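Local coordinates for sensor protein KdpD (Escherichia coli, PDB 4Y2F), which probably senses potassium as a membrane histidine kinase of a two-component system, of which this is the GAF domain, at residues Gly15-Ser25 against Val128-Thr136; Pro83-Pro91 against Val102-Met113. All blocks are in the same frame, centred on the assembly; numbering follows the deposited sequence.

Reading from the N terminus, the chain first meets residues 15-25, the turn after helix 4-13 and the start of helix 18-33. Contact 1 brings them against residues 128-136 of the long helix 115-142, closing a loop of 102 residues that holds the whole antiparallel sheet. Contact 2 falls entirely within that loop: residues 83-91 meet 102-113, their strands 88-91 and 102-106 pairing as a hairpin closed over only ten residues. The two do not touch, and their centres lie 22 Å apart on opposite sides of the chain's centre. Helix 115-142 relates them, since it supplies one partner of contact 1, follows soon after 109-112, and packs L121 and T125 against the hairpin of contact 2.

Contact 1. Residues Gly15-Ser25 against Val128-Thr136; sequences GRSPQDIAATS and VANALERLT
I21 and L135 face each other across two nearly antiparallel helices, whose segments 18-25 and 128-136 run at 172° with their axes 10.0 Å apart. The pairing illustrates knobs-into-holes packing on a small scale: I21 is the knob, and V128, A131, L132 and L135 form the hole. With chi1 at -61°, I21 has CG1 anti to its carbonyl carbon and CG2 anti to its backbone N, which sends its two branches to different walls. CG1 meets L135 CD1 tip to tip at 3.5 Å, and I21 CD1 continues to A131 CB at 3.7 Å. The other branch slides past L132 in the opposite direction, I21 CG2 coming 3.8 Å from L132 CD2.

L135 reaches beyond the helix start as well, its CD1 lying 3.4 Å from S17 C. S17 is the N-cap, and its OG accepts from D20 N, while D20 OD2 uses its anti lone pair to take R16 N at 3.0 Å. At the far end S25 OG donates to I21 O over 2.7 Å, from above the carbonyl plane and on the face opposite S25 N. V128 CG2 packs tightly on that same hydroxyl, 3.1 Å from S25 OG.

Strand 35-42 covers the pair through L41 and V39, and N130 packs on N130 of the second subunit. No hydrogen bond crosses between the segments: the bonds of S17, D20 and S25 described here all stay within residues 15-25, so the helices meet through shape and apolar contact, beside what is probably a helical dimer surface.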
loop_
_atom_site.group_PDB
_atom_site.type_symbol
_atom_site.label_atom_id
_atom_site.label_comp_id
_atom_site.label_asym_id
_atom_site.label_seq_id
_atom_site.Cartn_x
_atom_site.Cartn_y
_atom_site.Cartn_z
ATOM N N GLY A 15 -5.080 -13.125 -1.326
ATOM C CA GLY A 15 -4.526 -14.023 -0.326
ATOM C C GLY A 15 -5.529 -14.279 0.783
ATOM O O GLY A 15 -6.237 -13.374 1.231
ATOM N N ARG A 16 -5.592 -15.536 1.222
ATOM C CA ARG A 16 -6.566 -15.959 2.217
ATOM C C ARG A 16 -5.949 -16.333 3.556
ATOM O O ARG A 16 -6.696 -16.559 4.516
ATOM C CB ARG A 16 -7.382 -17.156 1.704
ATOM C CG ARG A 16 -7.981 -16.978 0.321
ATOM C CD ARG A 16 -9.080 -18.000 0.088
ATOM N NE ARG A 16 -9.474 -18.084 -1.314
ATOM C CZ ARG A 16 -10.479 -18.831 -1.762
ATOM N NH1 ARG A 16 -11.198 -19.556 -0.915
ATOM N NH2 ARG A 16 -10.767 -18.849 -3.056
ATOM N N SER A 17 -4.624 -16.426 3.642
ATOM C CA SER A 17 -3.936 -16.897 4.835
ATOM C C SER A 17 -2.588 -16.204 4.900
ATOM O O SER A 17 -2.061 -15.786 3.863
ATOM C CB SER A 17 -3.706 -18.412 4.761
ATOM O OG SER A 17 -2.679 -18.706 3.828
ATOM N N PRO A 18 -2.005 -16.061 6.094
ATOM C CA PRO A 18 -0.638 -15.523 6.170
ATOM C C PRO A 18 0.351 -16.252 5.276
ATOM O O PRO A 18 1.221 -15.613 4.670
ATOM C CB PRO A 18 -0.297 -15.676 7.656
ATOM C CG PRO A 18 -1.601 -15.567 8.343
ATOM C CD PRO A 18 -2.593 -16.254 7.433
ATOM N N GLN A 19 0.225 -17.575 5.161
ATOM C CA GLN A 19 1.130 -18.332 4.302
ATOM C C GLN A 19 0.973 -17.930 2.839
ATOM O O GLN A 19 1.970 -17.828 2.111
ATOM C CB GLN A 19 0.913 -19.834 4.501
ATOM C CG GLN A 19 1.737 -20.699 3.568
ATOM C CD GLN A 19 1.952 -22.099 4.101
ATOM O OE1 GLN A 19 3.024 -22.421 4.611
ATOM N NE2 GLN A 19 0.933 -22.944 3.982
ATOM N N ASP A 20 -0.267 -17.702 2.395
ATOM C CA ASP A 20 -0.503 -17.133 1.069
ATOM C C ASP A 20 0.248 -15.819 0.897
ATOM O O ASP A 20 0.925 -15.605 -0.116
ATOM C CB ASP A 20 -1.999 -16.880 0.856
ATOM C CG ASP A 20 -2.783 -18.140 0.558
ATOM O OD1 ASP A 20 -2.173 -19.217 0.397
ATOM O OD2 ASP A 20 -4.023 -18.036 0.471
ATOM N N ILE A 21 0.100 -14.907 1.864
ATOM C CA ILE A 21 0.751 -13.602 1.769
ATOM C C ILE A 21 2.264 -13.760 1.737
ATOM O O ILE A 21 2.954 -13.099 0.951
ATOM C CB ILE A 21 0.300 -12.671 2.913
ATOM C CG1 ILE A 21 -1.208 -12.413 2.854
ATOM C CG2 ILE A 21 1.076 -11.374 2.896
ATOM C CD1 ILE A 21 -1.694 -11.819 1.545
ATOM N N ALA A 22 2.801 -14.634 2.592
ATOM C CA ALA A 22 4.241 -14.857 2.629
ATOM C C ALA A 22 4.749 -15.388 1.294
ATOM O O ALA A 22 5.757 -14.904 0.767
ATOM C CB ALA A 22 4.583 -15.825 3.759
ATOM N N ALA A 23 4.056 -16.381 0.726
ATOM C CA ALA A 23 4.492 -16.944 -0.550
ATOM C C ALA A 23 4.454 -15.900 -1.659
ATOM O O ALA A 23 5.407 -15.770 -2.437
ATOM C CB ALA A 23 3.633 -18.155 -0.915
ATOM N N THR A 24 3.364 -15.133 -1.737
ATOM C CA THR A 24 3.267 -14.080 -2.739
ATOM C C THR A 24 4.361 -13.043 -2.549
ATOM O O THR A 24 5.011 -12.622 -3.512
ATOM C CB THR A 24 1.899 -13.412 -2.633
ATOM O OG1 THR A 24 0.881 -14.341 -3.009
ATOM C CG2 THR A 24 1.825 -12.181 -3.538
ATOM N N SER A 25 4.576 -12.610 -1.314
ATOM C CA SER A 25 5.602 -11.605 -1.075
ATOM C C SER A 25 6.983 -12.107 -1.494
ATOM O O SER A 25 7.752 -11.377 -2.127
ATOM C CB SER A 25 5.567 -11.172 0.392
ATOM O OG SER A 25 4.262 -10.717 0.733
ATOM N N VAL A 128 2.837 -5.359 1.725
ATOM C CA VAL A 128 2.799 -6.641 2.415
ATOM C C VAL A 128 2.239 -6.479 3.824
ATOM O O VAL A 128 1.399 -7.269 4.275
ATOM C CB VAL A 128 4.195 -7.288 2.420
ATOM C CG1 VAL A 128 4.181 -8.533 3.293
ATOM C CG2 VAL A 128 4.620 -7.611 0.990
ATOM N N ALA A 129 2.693 -5.446 4.537
ATOM C CA ALA A 129 2.226 -5.215 5.897
ATOM C C ALA A 129 0.724 -4.976 5.934
ATOM O O ALA A 129 0.039 -5.479 6.826
ATOM C CB ALA A 129 2.969 -4.030 6.513
ATOM N N ASN A 130 0.198 -4.211 4.968
ATOM C CA ASN A 130 -1.240 -3.962 4.905
ATOM C C ASN A 130 -2.012 -5.261 4.721
ATOM O O ASN A 130 -3.093 -5.435 5.297
ATOM C CB ASN A 130 -1.556 -3.026 3.736
ATOM C CG ASN A 130 -1.222 -1.582 4.021
ATOM O OD1 ASN A 130 -0.921 -1.210 5.152
ATOM N ND2 ASN A 130 -1.303 -0.747 2.990
ATOM N N ALA A 131 -1.481 -6.181 3.913
ATOM C CA ALA A 131 -2.157 -7.460 3.704
ATOM C C ALA A 131 -2.159 -8.298 4.977
ATOM O O ALA A 131 -3.191 -8.862 5.362
ATOM C CB ALA A 131 -1.505 -8.209 2.539
ATOM N N LEU A 132 -1.009 -8.376 5.651
ATOM C CA LEU A 132 -0.925 -9.071 6.931
ATOM C C LEU A 132 -1.845 -8.442 7.968
ATOM O O LEU A 132 -2.510 -9.154 8.726
ATOM C CB LEU A 132 0.518 -9.034 7.426
ATOM C CG LEU A 132 1.485 -9.878 6.610
ATOM C CD1 LEU A 132 2.917 -9.703 7.151
ATOM C CD2 LEU A 132 1.060 -11.340 6.674
ATOM N N GLU A 133 -1.906 -7.105 8.005
ATOM C CA GLU A 133 -2.791 -6.426 8.951
ATOM C C GLU A 133 -4.249 -6.777 8.689
ATOM O O GLU A 133 -5.015 -7.038 9.623
ATOM C CB GLU A 133 -2.571 -4.908 8.881
ATOM C CG GLU A 133 -3.545 -4.064 9.719
ATOM C CD GLU A 133 -3.320 -2.565 9.548
ATOM O OE1 GLU A 133 -2.763 -2.158 8.510
ATOM O OE2 GLU A 133 -3.704 -1.794 10.450
ATOM N N ARG A 134 -4.642 -6.802 7.415
ATOM C CA ARG A 134 -6.015 -7.137 7.071
ATOM C C ARG A 134 -6.370 -8.547 7.530
ATOM O O ARG A 134 -7.416 -8.762 8.154
ATOM C CB ARG A 134 -6.230 -6.977 5.569
ATOM C CG ARG A 134 -7.640 -7.326 5.148
ATOM C CD ARG A 134 -7.846 -7.078 3.672
ATOM N NE ARG A 134 -7.036 -7.978 2.854
ATOM C CZ ARG A 134 -5.988 -7.599 2.130
ATOM N NH1 ARG A 134 -5.605 -6.325 2.117
ATOM N NH2 ARG A 134 -5.320 -8.499 1.418
ATOM N N LEU A 135 -5.510 -9.524 7.232
ATOM C CA LEU A 135 -5.823 -10.904 7.602
ATOM C C LEU A 135 -5.840 -11.091 9.114
ATOM O O LEU A 135 -6.721 -11.773 9.651
ATOM C CB LEU A 135 -4.829 -11.869 6.961
ATOM C CG LEU A 135 -4.898 -12.059 5.448
ATOM C CD1 LEU A 135 -3.905 -13.121 5.036
ATOM C CD2 LEU A 135 -6.299 -12.438 5.005
ATOM N N THR A 136 -4.864 -10.506 9.812
ATOM C CA THR A 136 -4.787 -10.647 11.264
ATOM C C THR A 136 -6.019 -10.056 11.936
ATOM O O THR A 136 -6.649 -10.696 12.788
ATOM C CB THR A 136 -3.516 -9.962 11.770
ATOM O OG1 THR A 136 -2.369 -10.676 11.296
ATOM C CG2 THR A 136 -3.500 -9.926 13.301
#

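Contact 2. Residues Pro83-Pro91 against Val102-Met113; sequences PGVPYQILP and VVVEPGNLRQLM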
loop_
_atom_site.group_PDB
_atom_site.type_symbol
_atom_site.label_atom_id
_atom_site.label_comp_id
_atom_site.label_asym_id
_atom_site.label_seq_id
_atom_site.Cartn_x
_atom_site.Cartn_y
_atom_site.Cartn_z
ATOM N N PRO A 83 25.838 -4.139 10.347
ATOM C CA PRO A 83 26.003 -3.442 9.062
ATOM C C PRO A 83 26.711 -4.267 8.015
ATOM O O PRO A 83 26.576 -3.968 6.821
ATOM C CB PRO A 83 26.835 -2.203 9.435
ATOM C CG PRO A 83 27.541 -2.577 10.689
ATOM C CD PRO A 83 26.539 -3.428 11.428
ATOM N N GLY A 84 27.466 -5.285 8.416
ATOM C CA GLY A 84 28.307 -6.009 7.494
ATOM C C GLY A 84 27.728 -7.281 6.919
ATOM O O GLY A 84 28.404 -7.942 6.127
ATOM N N VAL A 85 26.513 -7.671 7.299
ATOM C CA VAL A 85 25.913 -8.908 6.781
ATOM C C VAL A 85 25.424 -8.709 5.348
ATOM O O VAL A 85 25.103 -7.584 4.950
ATOM C CB VAL A 85 24.807 -9.468 7.699
ATOM C CG1 VAL A 85 25.403 -9.830 9.058
ATOM C CG2 VAL A 85 23.664 -8.484 7.862
ATOM N N PRO A 86 25.347 -9.772 4.544
ATOM C CA PRO A 86 24.960 -9.620 3.132
ATOM C C PRO A 86 23.458 -9.675 2.904
ATOM O O PRO A 86 23.027 -10.049 1.802
ATOM C CB PRO A 86 25.639 -10.826 2.475
ATOM C CG PRO A 86 25.536 -11.879 3.529
ATOM C CD PRO A 86 25.800 -11.136 4.843
ATOM N N TYR A 87 22.662 -9.301 3.900
ATOM C CA TYR A 87 21.208 -9.308 3.773
ATOM C C TYR A 87 20.643 -8.149 4.581
ATOM O O TYR A 87 21.322 -7.548 5.423
ATOM C CB TYR A 87 20.608 -10.631 4.274
ATOM C CG TYR A 87 21.015 -11.000 5.691
ATOM C CD1 TYR A 87 20.359 -10.472 6.786
ATOM C CD2 TYR A 87 22.092 -11.857 5.922
ATOM C CE1 TYR A 87 20.734 -10.791 8.082
ATOM C CE2 TYR A 87 22.463 -12.195 7.210
ATOM C CZ TYR A 87 21.797 -11.642 8.290
ATOM O OH TYR A 87 22.164 -11.959 9.604
ATOM N N GLN A 88 19.384 -7.823 4.310
ATOM C CA GLN A 88 18.639 -6.866 5.115
ATOM C C GLN A 88 17.563 -7.585 5.917
ATOM O O GLN A 88 16.983 -8.571 5.462
ATOM C CB GLN A 88 17.953 -5.830 4.232
ATOM C CG GLN A 88 18.913 -5.065 3.349
ATOM C CD GLN A 88 18.221 -3.918 2.676
ATOM O OE1 GLN A 88 17.587 -4.101 1.653
ATOM N NE2 GLN A 88 18.312 -2.733 3.263
ATOM N N ILE A 89 17.292 -7.070 7.121
ATOM C CA ILE A 89 16.186 -7.529 7.951
ATOM C C ILE A 89 15.229 -6.345 8.050
ATOM O O ILE A 89 15.572 -5.307 8.636
ATOM C CB ILE A 89 16.660 -7.962 9.341
ATOM C CG1 ILE A 89 17.577 -9.179 9.225
ATOM C CG2 ILE A 89 15.466 -8.304 10.204
ATOM C CD1 ILE A 89 18.098 -9.640 10.588
ATOM N N LEU A 90 14.029 -6.487 7.474
ATOM C CA LEU A 90 13.114 -5.353 7.304
ATOM C C LEU A 90 11.786 -5.604 8.005
ATOM O O LEU A 90 11.109 -6.608 7.714
ATOM C CB LEU A 90 12.880 -5.066 5.817
ATOM C CG LEU A 90 14.171 -4.746 5.066
ATOM C CD1 LEU A 90 13.864 -4.637 3.590
ATOM C CD2 LEU A 90 14.809 -3.462 5.573
ATOM N N PRO A 91 11.359 -4.730 8.901
ATOM C CA PRO A 91 10.026 -4.898 9.491
ATOM C C PRO A 91 8.920 -4.626 8.482
ATOM O O PRO A 91 9.010 -3.725 7.644
ATOM C CB PRO A 91 10.009 -3.874 10.627
ATOM C CG PRO A 91 11.015 -2.844 10.226
ATOM C CD PRO A 91 12.093 -3.592 9.473
ATOM N N VAL A 102 10.661 -9.309 6.786
ATOM C CA VAL A 102 11.203 -9.989 5.618
ATOM C C VAL A 102 12.725 -9.886 5.670
ATOM O O VAL A 102 13.281 -8.812 5.951
ATOM C CB VAL A 102 10.591 -9.482 4.296
ATOM C CG1 VAL A 102 10.907 -8.003 4.064
ATOM C CG2 VAL A 102 11.028 -10.355 3.115
ATOM N N VAL A 103 13.385 -11.014 5.474
ATOM C CA VAL A 103 14.834 -11.060 5.304
ATOM C C VAL A 103 15.079 -11.118 3.801
ATOM O O VAL A 103 14.509 -11.975 3.110
ATOM C CB VAL A 103 15.442 -12.282 6.009
ATOM C CG1 VAL A 103 16.964 -12.267 5.841
ATOM C CG2 VAL A 103 15.075 -12.281 7.493
ATOM N N VAL A 104 15.880 -10.184 3.288
ATOM C CA VAL A 104 16.144 -10.062 1.851
ATOM C C VAL A 104 17.643 -10.222 1.619
ATOM O O VAL A 104 18.430 -9.392 2.095
ATOM C CB VAL A 104 15.660 -8.711 1.301
ATOM C CG1 VAL A 104 15.898 -8.638 -0.186
ATOM C CG2 VAL A 104 14.173 -8.496 1.619
ATOM N N GLU A 105 18.021 -11.249 0.859
ATOM C CA GLU A 105 19.423 -11.507 0.533
ATOM C C GLU A 105 19.609 -11.397 -0.975
ATOM O O GLU A 105 19.239 -12.323 -1.708
ATOM C CB GLU A 105 19.841 -12.891 1.021
ATOM C CG GLU A 105 21.338 -13.078 0.886
ATOM C CD GLU A 105 21.800 -14.445 1.333
ATOM O OE1 GLU A 105 20.986 -15.211 1.899
ATOM O OE2 GLU A 105 22.989 -14.763 1.098
ATOM N N PRO A 106 20.173 -10.301 -1.477
ATOM C CA PRO A 106 20.262 -10.114 -2.931
ATOM C C PRO A 106 21.449 -10.847 -3.528
ATOM O O PRO A 106 22.465 -11.085 -2.872
ATOM C CB PRO A 106 20.478 -8.603 -3.047
ATOM C CG PRO A 106 21.273 -8.251 -1.827
ATOM C CD PRO A 106 20.712 -9.143 -0.732
ATOM N N GLY A 107 21.356 -11.123 -4.820
ATOM C CA GLY A 107 22.518 -11.630 -5.530
ATOM C C GLY A 107 23.634 -10.610 -5.599
ATOM O O GLY A 107 24.817 -10.981 -5.614
ATOM N N ASN A 108 23.280 -9.328 -5.622
ATOM C CA ASN A 108 24.214 -8.215 -5.759
ATOM C C ASN A 108 23.785 -7.171 -4.725
ATOM O O ASN A 108 22.815 -6.439 -4.932
ATOM C CB ASN A 108 24.136 -7.696 -7.196
ATOM C CG ASN A 108 25.059 -6.523 -7.466
ATOM O OD1 ASN A 108 25.638 -5.938 -6.550
ATOM N ND2 ASN A 108 25.199 -6.173 -8.745
ATOM N N LEU A 109 24.499 -7.103 -3.602
ATOM C CA LEU A 109 24.118 -6.184 -2.535
ATOM C C LEU A 109 24.249 -4.722 -2.959
ATOM O O LEU A 109 23.409 -3.896 -2.577
ATOM C CB LEU A 109 24.942 -6.508 -1.284
ATOM C CG LEU A 109 24.556 -5.759 -0.008
ATOM C CD1 LEU A 109 23.113 -6.001 0.452
ATOM C CD2 LEU A 109 25.561 -6.153 1.100
ATOM N N ARG A 110 25.254 -4.389 -3.777
ATOM C CA ARG A 110 25.389 -3.009 -4.238
ATOM C C ARG A 110 24.190 -2.576 -5.060
ATOM O O ARG A 110 23.801 -1.407 -5.004
ATOM C CB ARG A 110 26.673 -2.823 -5.045
ATOM C CG ARG A 110 27.941 -2.823 -4.227
ATOM C CD ARG A 110 29.157 -2.691 -5.129
ATOM N NE ARG A 110 29.555 -3.970 -5.713
ATOM C CZ ARG A 110 29.320 -4.330 -6.970
ATOM N NH1 ARG A 110 28.689 -3.506 -7.798
ATOM N NH2 ARG A 110 29.722 -5.515 -7.404
ATOM N N GLN A 111 23.580 -3.507 -5.799
ATOM C CA GLN A 111 22.390 -3.191 -6.578
ATOM C C GLN A 111 21.183 -2.986 -5.672
ATOM O O GLN A 111 20.443 -2.006 -5.825
ATOM C CB GLN A 111 22.152 -4.340 -7.558
ATOM C CG GLN A 111 20.913 -4.183 -8.435
ATOM C CD GLN A 111 20.481 -5.506 -9.050
ATOM O OE1 GLN A 111 19.983 -6.392 -8.351
ATOM N NE2 GLN A 111 20.683 -5.654 -10.353
ATOM N N LEU A 112 20.986 -3.865 -4.687
ATOM C CA LEU A 112 19.852 -3.718 -3.784
ATOM C C LEU A 112 19.927 -2.425 -2.991
ATOM O O LEU A 112 18.891 -1.812 -2.698
ATOM C CB LEU A 112 19.806 -4.909 -2.827
ATOM C CG LEU A 112 18.665 -4.876 -1.803
ATOM C CD1 LEU A 112 17.336 -4.975 -2.509
ATOM C CD2 LEU A 112 18.817 -5.983 -0.793
ATOM N N MET A 113 21.132 -1.998 -2.630
ATOM C CA MET A 113 21.314 -0.847 -1.757
ATOM C C MET A 113 21.294 0.486 -2.499
ATOM O O MET A 113 21.399 1.536 -1.857
ATOM C CB MET A 113 22.596 -0.990 -0.939
ATOM C CG MET A 113 22.612 -2.232 -0.020
ATOM S SD MET A 113 21.132 -2.483 1.021
ATOM C CE MET A 113 21.192 -1.005 2.030
HETATM O O HOH W 1 24.182 -10.610 -0.712
#
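Q88 reaches L112 and M113 because its CG lies anti to the carbonyl carbon (chi1 -58°) and the chain beyond is extended, whereas M113 bends twice to bring its sulfur back alongside. The amide therefore sits among apolar groups: Q88 OE1 is 3.3 Å from L112 CD2, and M113 SD lies 3.6 Å from Q88 NE2 as the two chains slide past each other. That NE2 also donates to Q118 OE1 on helix 115-142. With an alanine here, Q118 would probably lose this donor and the L112 and M113 side chains a surface to rest on.

Behind these groups the hairpin shows ordinary antiparallel register, its strand segments at 150°. Q88 with V104 and L90 with V102 are hydrogen-bonded pairs, each exchanging two backbone bonds, and I89 with V103 is the non-hydrogen-bonded pair between them. V103 CA adds a CH...O contact to Q88 O at 3.3 Å. Side chains reinforce the ladder, L90 CB meeting V102 CG1 at 3.9 Å. V85 CG2 covers one face of the Y87 ring, and V103 CG1 approaches obliquely, 4.0 Å from Y87 CD1.

Past the last pair, a water takes over from direct bonding, donating to both P86 O and P106 O at 2.8 Å each. The backbone thus fixes the register of these two GAF-sheet strands, while the Q88 side chain ties them by a hydrogen bond to Q118 of the helix packed on their Q88, L90 and V102 side.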